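Local coordinates for protein meta cleavage compound hydrolase (PDB 1J1I) that hydrolyses a carbon-carbon bond in the ring-cleavage product of carbazole, probably releasing anthranilate, and has the alpha/beta hydrolase fold, at residues R56-I59 against P60-R64. Residues are numbered along the deposited sequence; the frame is centred on the assembly and turned at random.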
# COMPACT_ATOMS: atom_id res chain seq x y z
N ARG A 56 -5.67 -4.32 -20.32
CA ARG A 56 -4.69 -4.81 -21.28
C ARG A 56 -3.30 -5.11 -20.70
O ARG A 56 -2.81 -6.23 -20.80
CB ARG A 56 -4.55 -3.81 -22.43
CG ARG A 56 -4.05 -4.42 -23.72
CD ARG A 56 -4.52 -3.59 -24.91
NE ARG A 56 -4.55 -4.38 -26.14
CZ ARG A 56 -5.18 -4.01 -27.25
NH1 ARG A 56 -5.85 -2.86 -27.29
NH2 ARG A 56 -5.15 -4.79 -28.32
N ASN A 57 -2.68 -4.10 -20.10
CA ASN A 57 -1.34 -4.24 -19.55
C ASN A 57 -1.24 -4.85 -18.16
O ASN A 57 -0.14 -5.11 -17.67
CB ASN A 57 -0.64 -2.88 -19.55
CG ASN A 57 -0.51 -2.30 -20.94
OD1 ASN A 57 -0.06 -2.98 -21.87
ND2 ASN A 57 -0.89 -1.04 -21.10
N VAL A 58 -2.38 -5.09 -17.52
CA VAL A 58 -2.38 -5.68 -16.19
C VAL A 58 -2.57 -7.20 -16.25
O VAL A 58 -1.93 -7.94 -15.50
CB VAL A 58 -3.48 -5.06 -15.30
CG1 VAL A 58 -3.61 -5.82 -13.99
CG2 VAL A 58 -3.14 -3.59 -15.01
N ILE A 59 -3.42 -7.65 -17.16
CA ILE A 59 -3.71 -9.08 -17.29
C ILE A 59 -2.47 -9.98 -17.36
O ILE A 59 -2.38 -10.95 -16.61
CB ILE A 59 -4.61 -9.36 -18.52
CG1 ILE A 59 -5.96 -8.67 -18.33
CG2 ILE A 59 -4.83 -10.86 -18.68
CD1 ILE A 59 -6.84 -8.69 -19.56
N PRO A 60 -1.49 -9.67 -18.24
CA PRO A 60 -0.28 -10.48 -18.38
C PRO A 60 0.46 -10.68 -17.07
O PRO A 60 0.90 -11.78 -16.74
CB PRO A 60 0.56 -9.67 -19.38
CG PRO A 60 -0.49 -8.98 -20.20
CD PRO A 60 -1.38 -8.47 -19.09
N ILE A 61 0.59 -9.59 -16.32
CA ILE A 61 1.29 -9.64 -15.05
C ILE A 61 0.58 -10.53 -14.04
O ILE A 61 1.18 -11.41 -13.43
CB ILE A 61 1.44 -8.22 -14.46
CG1 ILE A 61 2.16 -7.31 -15.47
CG2 ILE A 61 2.21 -8.27 -13.16
CD1 ILE A 61 2.18 -5.84 -15.08
N LEU A 62 -0.72 -10.30 -13.87
CA LEU A 62 -1.49 -11.09 -12.92
C LEU A 62 -1.58 -12.56 -13.35
O LEU A 62 -1.52 -13.46 -12.52
CB LEU A 62 -2.89 -10.49 -12.76
CG LEU A 62 -2.92 -9.06 -12.21
CD1 LEU A 62 -4.36 -8.57 -12.12
CD2 LEU A 62 -2.26 -9.02 -10.84
N ALA A 63 -1.70 -12.78 -14.65
CA ALA A 63 -1.82 -14.12 -15.20
C ALA A 63 -0.61 -15.02 -14.94
O ALA A 63 -0.67 -16.23 -15.15
CB ALA A 63 -2.10 -14.05 -16.70
N ARG A 64 0.49 -14.43 -14.48
CA ARG A 64 1.67 -15.23 -14.18
C ARG A 64 1.45 -16.01 -12.89
O ARG A 64 2.15 -16.99 -12.62
CB ARG A 64 2.90 -14.33 -14.01
CG ARG A 64 4.04 -14.66 -14.96
CD ARG A 64 3.99 -13.82 -16.22
NE ARG A 64 4.33 -12.42 -15.95
CZ ARG A 64 4.47 -11.49 -16.89
NH1 ARG A 64 4.30 -11.80 -18.17
NH2 ARG A 64 4.78 -10.25 -16.56
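V58 and L62 meet across the single turn of the short helix 59-62, a local i to i+4 contact in the connection between strands 38-42 and 67-71 of the alpha/beta hydrolase fold. Two backbone hydrogen bonds define the turn: L62 N donates to V58 O at 3.1 Å with an N-H...O angle of 174°, and A63 N to I59 O at 2.8 Å, less straight at 155°.

The side chains follow the same spacing. V58 and L62 run side by side in the same direction, and V58 CG1 meets L62 CD1 at 3.4 Å, tighter than usual for two methyls. V58 directs CG1 anti to its backbone N (chi1 171°), which brings this branch rather than CG2 against the leucine. One turn face thus carries a compact aliphatic pair, and L62 continues it onto L276 of helix 268-281 and V68 of strand 67-71. I61 reaches back over the 57-58 peptide, its CD1 3.6 Å from N57 O.

P60 sits near the start of the turn, where its lack of an N-H costs no i to i+4 bond within the helix. Its ring leans back on the incoming chain: CD sits 3.2 Å from R56 O and 3.4 Å from I59 CB. An alanine here would remove the ring closure and its CD contacts, and is likely to leave the R56 carbonyl without that apolar neighbour and the backbone at this position freer to turn about phi. Far from the annotated active-site residues, the contact combines two backbone hydrogen bonds with close aliphatic packing, implying that the V58 and I59 carbonyls are satisfied by the turn itself, while L62 bridges L276 and V68 and I59 packs on V68 and on L31 and A33 of strand 26-33.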